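Local structure of P43 (Trichuris muris, 6QIX) at residues A[124-127]-A[128-131]; A[172-175]-A[176-180]; A[299-302]-A[303-306]. The protein is the major secreted protein of a whipworm parasite and tethers to matrix, inhibiting the function of interleukin-13. All coordinates share one frame; numbering follows the deposited sequence.

Contact 1 of 3, residues A[124-127]-A[128-131]; sequences INEK and LKQC
The carboxylate of E126 meets the ammonium of K129 over one of its faces, not in its plane: K129 NZ lies 3.2 Å from E126 OE2 and well above the carboxylate plane, in a salt bridge three residues apart along the chain. Q327 NE2 donates a hydrogen bond to the other oxygen, E126 OE1, and so helps to fix the rotation of the buried group. The aliphatic part of K129 also borders the amide of N125, with N125 OD1 4.0 Å from K129 CD. A bend in the lysine chain, chi3 85°, carries NZ back over the glutamate. Lysine suits this place because its methylenes can run past the amide of N125 and the carboxylate of E126, touching both, while the ammonium still reaches the acid. The flat amide of Q130 lies near the backbone carbonyl of E126, and Q130 NE2 donates to M326 O and Q327 OE1, which give a buried polar group its partners.

The backbone here is a short helical turn. N125 O accepts from both K129 N, at 3.0 Å and an N-H...O angle of 170°, and L128 N, which comes from above the carbonyl plane in a more bent bond (N-H...O 131°). The next bond, Q130 N to E126 O at 2.9 Å, leads into the 3-10 segment at 130-131.

Helix 126-129 lies close to the middle of the chain. L128 and K129 rest on F149 of helix 139-151, while C131 is joined by a disulfide to C362 near the modelled C-terminus. E126 and Q130 face Q327, just beyond helix 315-325, and H345, after strand 339-344, donates to K127 O; the short helix thus links elements distant in sequence.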
loop_
_atom_site.group_PDB
_atom_site.type_symbol
_atom_site.label_atom_id
_atom_site.label_comp_id
_atom_site.label_asym_id
_atom_site.label_seq_id
_atom_site.Cartn_x
_atom_site.Cartn_y
_atom_site.Cartn_z
ATOM N N ILE A 124 -3.610 4.245 0.739
ATOM C CA ILE A 124 -4.336 3.274 -0.098
ATOM C C ILE A 124 -3.445 2.729 -1.221
ATOM O O ILE A 124 -3.670 1.607 -1.727
ATOM C CB ILE A 124 -5.640 3.872 -0.667
ATOM C CG1 ILE A 124 -5.359 5.140 -1.466
ATOM C CG2 ILE A 124 -6.605 4.120 0.454
ATOM C CD1 ILE A 124 -6.614 5.864 -1.876
ATOM N N ASN A 125 -2.431 3.482 -1.632
ATOM C CA ASN A 125 -1.618 3.024 -2.753
ATOM C C ASN A 125 -0.834 1.759 -2.432
ATOM O O ASN A 125 -0.346 1.113 -3.364
ATOM C CB ASN A 125 -0.692 4.139 -3.238
ATOM C CG ASN A 125 0.384 4.543 -2.230
ATOM O OD1 ASN A 125 0.397 4.133 -1.057
ATOM N ND2 ASN A 125 1.290 5.404 -2.694
ATOM N N GLU A 126 -0.733 1.382 -1.154
ATOM C CA GLU A 126 -0.011 0.165 -0.804
ATOM C C GLU A 126 -0.624 -1.061 -1.484
ATOM O O GLU A 126 0.073 -2.056 -1.726
ATOM C CB GLU A 126 0.010 -0.029 0.717
ATOM C CG GLU A 126 0.860 0.966 1.491
ATOM C CD GLU A 126 2.386 0.833 1.281
ATOM O OE1 GLU A 126 2.885 -0.267 0.929
ATOM O OE2 GLU A 126 3.085 1.878 1.502
ATOM N N LYS A 127 -1.928 -1.020 -1.763
ATOM C CA LYS A 127 -2.586 -2.140 -2.438
ATOM C C LYS A 127 -1.950 -2.419 -3.790
ATOM O O LYS A 127 -1.782 -3.593 -4.194
ATOM C CB LYS A 127 -4.060 -1.800 -2.614
ATOM C CG LYS A 127 -4.915 -2.824 -3.334
ATOM C CD LYS A 127 -6.404 -2.627 -2.988
ATOM C CE LYS A 127 -7.345 -3.571 -3.749
ATOM N NZ LYS A 127 -8.369 -4.209 -2.844
ATOM N N LEU A 128 -1.585 -1.343 -4.506
ATOM C CA LEU A 128 -0.957 -1.472 -5.816
ATOM C C LEU A 128 0.540 -1.740 -5.704
ATOM O O LEU A 128 1.075 -2.536 -6.474
ATOM C CB LEU A 128 -1.200 -0.224 -6.651
ATOM C CG LEU A 128 -2.643 0.000 -7.074
ATOM C CD1 LEU A 128 -2.768 1.220 -7.952
ATOM C CD2 LEU A 128 -3.187 -1.197 -7.792
ATOM N N LYS A 129 1.220 -1.098 -4.764
ATOM C CA LYS A 129 2.632 -1.389 -4.528
ATOM C C LYS A 129 2.827 -2.873 -4.235
ATOM O O LYS A 129 3.822 -3.480 -4.656
ATOM C CB LYS A 129 3.164 -0.525 -3.367
ATOM C CG LYS A 129 3.148 0.954 -3.648
ATOM C CD LYS A 129 3.366 1.732 -2.361
ATOM C CE LYS A 129 4.812 1.897 -2.054
ATOM N NZ LYS A 129 5.020 2.831 -0.865
ATOM N N GLN A 130 1.855 -3.495 -3.580
ATOM C CA GLN A 130 2.015 -4.888 -3.202
ATOM C C GLN A 130 1.936 -5.825 -4.394
ATOM O O GLN A 130 2.267 -7.020 -4.249
ATOM C CB GLN A 130 0.982 -5.217 -2.115
ATOM C CG GLN A 130 1.420 -4.652 -0.762
ATOM C CD GLN A 130 0.361 -4.734 0.307
ATOM O OE1 GLN A 130 -0.674 -5.332 0.105
ATOM N NE2 GLN A 130 0.587 -4.079 1.422
ATOM N N CYS A 131 1.574 -5.327 -5.578
ATOM C CA CYS A 131 1.641 -6.184 -6.753
ATOM C C CYS A 131 3.062 -6.668 -6.972
ATOM O O CYS A 131 3.280 -7.727 -7.578
ATOM C CB CYS A 131 1.174 -5.440 -8.007
ATOM S SG CYS A 131 -0.600 -5.013 -8.010
#

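Contact 2 of 3, residues A[172-175]-A[176-180]; sequences EPNE and SGTEC
A tight hairpin joins strands 172-173 and 180-181, and its loop holds a type I beta turn from N174 to G177, closed by G177 N donating to N174 O at 3.0 Å. N174 organises the rest of the loop. Its side chain stands between its own backbone N and carbonyl carbon (chi1 60°), which turns the amide inward across the loop. There N174 OD1 accepts from T178 N at 2.8 Å, in the amide plane on a lone pair, and from E179 N at 3.2 Å, above that plane. At the other end of the amide, N174 ND2 donates to T178 OG1 at 3.2 Å, close to the amide plane. Asparagine fits because one short side chain offers an acceptor to two successive backbone N-H groups and a donor to a hydroxyl.

The threonine hydroxyl passes the chain of bonds on, T178 OG1 donating to S176 OG at 2.8 Å, and S176 OG makes a further weak bond to N174 OD1. G177 has positive phi (61°), a conformation that glycine adopts readily. Where the loop closes, N174 N donates to E179 O at 2.9 Å with an angle of 169°, and P173 and C180 form an antiparallel non-hydrogen-bonded pair whose side chains diverge.

The contact is centred about 25 Å from the centre of the chain, with E175, S176, T178 and E179 exposed, whereas the base of the hairpin is held to the protein. P173 touches I158 of strand 155-160, C180 forms a disulfide with C167 of strand 163-168, and the carboxylate of E172 accepts a hydrogen bond from H186.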
loop_
_atom_site.group_PDB
_atom_site.type_symbol
_atom_site.label_atom_id
_atom_site.label_comp_id
_atom_site.label_asym_id
_atom_site.label_seq_id
_atom_site.Cartn_x
_atom_site.Cartn_y
_atom_site.Cartn_z
ATOM N N GLU A 172 0.453 21.146 3.289
ATOM C CA GLU A 172 -0.398 20.454 4.241
ATOM C C GLU A 172 -1.591 21.336 4.580
ATOM O O GLU A 172 -1.511 22.564 4.461
ATOM C CB GLU A 172 0.388 20.132 5.533
ATOM C CG GLU A 172 1.645 19.285 5.245
ATOM C CD GLU A 172 2.477 18.896 6.449
ATOM O OE1 GLU A 172 2.078 19.242 7.598
ATOM O OE2 GLU A 172 3.543 18.220 6.224
ATOM N N PRO A 173 -2.698 20.742 5.014
ATOM C CA PRO A 173 -3.851 21.583 5.390
ATOM C C PRO A 173 -3.484 22.504 6.531
ATOM O O PRO A 173 -2.720 22.126 7.432
ATOM C CB PRO A 173 -4.916 20.569 5.800
ATOM C CG PRO A 173 -4.456 19.258 5.116
ATOM C CD PRO A 173 -2.972 19.323 5.226
ATOM N N ASN A 174 -3.998 23.745 6.468
ATOM C CA ASN A 174 -3.943 24.577 7.656
ATOM C C ASN A 174 -4.868 23.988 8.718
ATOM O O ASN A 174 -5.588 23.008 8.490
ATOM C CB ASN A 174 -4.306 26.042 7.356
ATOM C CG ASN A 174 -5.708 26.235 6.797
ATOM O OD1 ASN A 174 -6.533 25.318 6.673
ATOM N ND2 ASN A 174 -5.983 27.505 6.458
ATOM N N GLU A 175 -4.840 24.595 9.903
ATOM C CA GLU A 175 -5.533 23.982 11.021
ATOM C C GLU A 175 -7.027 23.867 10.754
ATOM O O GLU A 175 -7.662 22.898 11.206
ATOM C CB GLU A 175 -5.266 24.784 12.294
ATOM C CG GLU A 175 -5.521 24.018 13.538
ATOM C CD GLU A 175 -5.210 24.801 14.784
ATOM O OE1 GLU A 175 -4.275 25.659 14.769
ATOM O OE2 GLU A 175 -5.935 24.564 15.771
ATOM N N SER A 176 -7.602 24.829 10.019
ATOM C CA SER A 176 -9.044 24.836 9.747
ATOM C C SER A 176 -9.448 24.036 8.515
ATOM O O SER A 176 -10.662 23.894 8.250
ATOM C CB SER A 176 -9.567 26.274 9.588
ATOM O OG SER A 176 -9.002 26.931 8.452
ATOM N N GLY A 177 -8.483 23.451 7.809
ATOM C CA GLY A 177 -8.775 22.711 6.595
ATOM C C GLY A 177 -9.401 23.570 5.519
ATOM O O GLY A 177 -10.199 23.064 4.725
ATOM N N THR A 178 -9.040 24.861 5.454
ATOM C CA THR A 178 -9.578 25.751 4.431
ATOM C C THR A 178 -8.567 26.115 3.358
ATOM O O THR A 178 -8.975 26.618 2.313
ATOM C CB THR A 178 -10.109 27.068 5.038
ATOM O OG1 THR A 178 -9.067 27.741 5.777
ATOM C CG2 THR A 178 -11.316 26.795 5.947
ATOM N N GLU A 179 -7.271 25.894 3.605
ATOM C CA GLU A 179 -6.221 26.297 2.692
ATOM C C GLU A 179 -5.072 25.305 2.812
ATOM O O GLU A 179 -4.863 24.706 3.873
ATOM C CB GLU A 179 -5.704 27.705 3.011
ATOM C CG GLU A 179 -4.842 28.286 1.961
ATOM C CD GLU A 179 -4.303 29.665 2.335
ATOM O OE1 GLU A 179 -4.651 30.209 3.419
ATOM O OE2 GLU A 179 -3.528 30.204 1.517
ATOM N N CYS A 180 -4.320 25.159 1.723
ATOM C CA CYS A 180 -3.049 24.417 1.745
ATOM C C CYS A 180 -1.929 25.382 2.075
ATOM O O CYS A 180 -1.785 26.416 1.406
ATOM C CB CYS A 180 -2.769 23.773 0.400
ATOM S SG CYS A 180 -4.022 22.475 0.021
#

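Contact 3 of 3, residues A[299-302]-A[303-306]; sequences KIWD and DFTA
K299 and D303 meet one helical turn apart, the lysine chain crossing the aspartate at a slant. From CB, the lysine heads away from its backbone N (chi1 172°) and then bends at chi2, 68°, toward the acid. K299 CG is 3.7 Å from D303 OD1, and CD comes closer to the same oxygen, at 3.5 Å. CE still borders D303 OD1, while NZ ends 4.1 Å from D303 OD2, opposite in charge but beyond salt-bridge distance. The methylenes therefore make the nearer contacts, and any attraction between the charged ends probably acts over that longer distance. Such a pair suits the outer side of a helix, where a long basic chain can cross a short acidic one.

These residues belong to helix 292-310, and four successive i to i+4 backbone bonds run through them. D303 N donates to K299 O at 2.9 Å, F304 N to I300 O, T305 N to W301 O at 2.8 Å, and A306 N to D302 O. On the buried side, W301 and F304 lie side by side and point the same way, with W301 CZ3 3.7 Å from F304 CD2. Their planes stand at 87°, but the approach is oblique, so large apolar groups pack together without a regular stack. Helix 315-325 covers them: W301 rests on A322 and L325, F304 on Y321 and L325, and Y225 meets the F304 ring edge-to-face.

The small A306 brings its CB to within 3.4 Å of D302 O. Polar side chains on this part of the helix reach a different segment: the imidazole of H116 donates through ND1 to D302 OD1, and T305 OG1 bonds to H116 O.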
loop_
_atom_site.group_PDB
_atom_site.type_symbol
_atom_site.label_atom_id
_atom_site.label_comp_id
_atom_site.label_asym_id
_atom_site.label_seq_id
_atom_site.Cartn_x
_atom_site.Cartn_y
_atom_site.Cartn_z
ATOM N N LYS A 299 -12.576 -5.027 11.088
ATOM C CA LYS A 299 -12.531 -4.724 12.509
ATOM C C LYS A 299 -11.188 -4.103 12.880
ATOM O O LYS A 299 -11.137 -3.087 13.581
ATOM C CB LYS A 299 -12.811 -5.994 13.315
ATOM C CG LYS A 299 -12.603 -5.831 14.818
ATOM C CD LYS A 299 -13.628 -4.915 15.415
ATOM C CE LYS A 299 -13.929 -5.266 16.875
ATOM N NZ LYS A 299 -15.124 -4.496 17.327
ATOM N N ILE A 300 -10.087 -4.687 12.398
ATOM C CA ILE A 300 -8.773 -4.135 12.733
ATOM C C ILE A 300 -8.650 -2.681 12.268
ATOM O O ILE A 300 -8.136 -1.824 13.001
ATOM C CB ILE A 300 -7.650 -5.004 12.147
ATOM C CG1 ILE A 300 -7.579 -6.359 12.851
ATOM C CG2 ILE A 300 -6.302 -4.276 12.305
ATOM C CD1 ILE A 300 -6.920 -7.452 12.013
ATOM N N TRP A 301 -9.122 -2.374 11.053
ATOM C CA TRP A 301 -9.052 -1.001 10.550
ATOM C C TRP A 301 -10.024 -0.086 11.273
ATOM O O TRP A 301 -9.670 1.058 11.596
ATOM C CB TRP A 301 -9.294 -0.997 9.049
ATOM C CG TRP A 301 -8.025 -1.346 8.319
ATOM C CD1 TRP A 301 -7.660 -2.550 7.782
ATOM C CD2 TRP A 301 -6.916 -0.465 8.118
ATOM N NE1 TRP A 301 -6.397 -2.457 7.237
ATOM C CE2 TRP A 301 -5.907 -1.192 7.450
ATOM C CE3 TRP A 301 -6.665 0.861 8.469
ATOM C CZ2 TRP A 301 -4.685 -0.606 7.078
ATOM C CZ3 TRP A 301 -5.457 1.438 8.086
ATOM C CH2 TRP A 301 -4.498 0.715 7.372
ATOM N N ASP A 302 -11.234 -0.556 11.578
ATOM C CA ASP A 302 -12.138 0.286 12.357
ATOM C C ASP A 302 -11.486 0.657 13.681
ATOM O O ASP A 302 -11.553 1.823 14.123
ATOM C CB ASP A 302 -13.468 -0.448 12.608
ATOM C CG ASP A 302 -14.392 -0.472 11.380
ATOM O OD1 ASP A 302 -14.179 0.315 10.438
ATOM O OD2 ASP A 302 -15.339 -1.309 11.340
ATOM N N ASP A 303 -10.858 -0.330 14.338
ATOM C CA ASP A 303 -10.229 -0.080 15.632
ATOM C C ASP A 303 -9.034 0.865 15.501
ATOM O O ASP A 303 -8.850 1.765 16.339
ATOM C CB ASP A 303 -9.814 -1.400 16.267
ATOM C CG ASP A 303 -11.027 -2.240 16.703
ATOM O OD1 ASP A 303 -10.845 -3.434 17.035
ATOM O OD2 ASP A 303 -12.167 -1.706 16.719
ATOM N N PHE A 304 -8.220 0.692 14.456
ATOM C CA PHE A 304 -7.099 1.604 14.243
ATOM C C PHE A 304 -7.594 3.030 14.015
ATOM O O PHE A 304 -7.052 3.998 14.569
ATOM C CB PHE A 304 -6.229 1.160 13.050
ATOM C CG PHE A 304 -5.265 2.234 12.624
ATOM C CD1 PHE A 304 -4.166 2.533 13.421
ATOM C CD2 PHE A 304 -5.487 2.985 11.476
ATOM C CE1 PHE A 304 -3.281 3.578 13.091
ATOM C CE2 PHE A 304 -4.616 4.038 11.140
ATOM C CZ PHE A 304 -3.501 4.332 11.930
ATOM N N THR A 305 -8.587 3.189 13.139
ATOM C CA THR A 305 -9.059 4.534 12.806
ATOM C C THR A 305 -9.621 5.233 14.041
ATOM O O THR A 305 -9.289 6.406 14.319
ATOM C CB THR A 305 -10.085 4.418 11.669
ATOM O OG1 THR A 305 -9.438 3.832 10.510
ATOM C CG2 THR A 305 -10.717 5.745 11.302
ATOM N N ALA A 306 -10.428 4.506 14.824
ATOM C CA ALA A 306 -10.902 5.041 16.097
ATOM C C ALA A 306 -9.753 5.367 17.054
ATOM O O ALA A 306 -9.775 6.410 17.725
ATOM C CB ALA A 306 -11.851 4.040 16.737
#

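How the contacts relate
From the N terminus the chain first makes contact 1, a helical turn near the middle of the molecule, then contact 2, a hairpin at its periphery, and finally contact 3, within the long helix 292-310. Each joins adjoining segments, so the three follow in series and none nests within or crosses another; contact 2 alone closes a hairpin loop. None touches another: the centres of contacts 1 and 3 are about 19 Å apart, and contact 2 lies 27 and 25 Å from them. Contacts 1 and 3 share a neighbourhood nonetheless, since M326, just after helix 315-325, meets Q130 of one and W301 of the other.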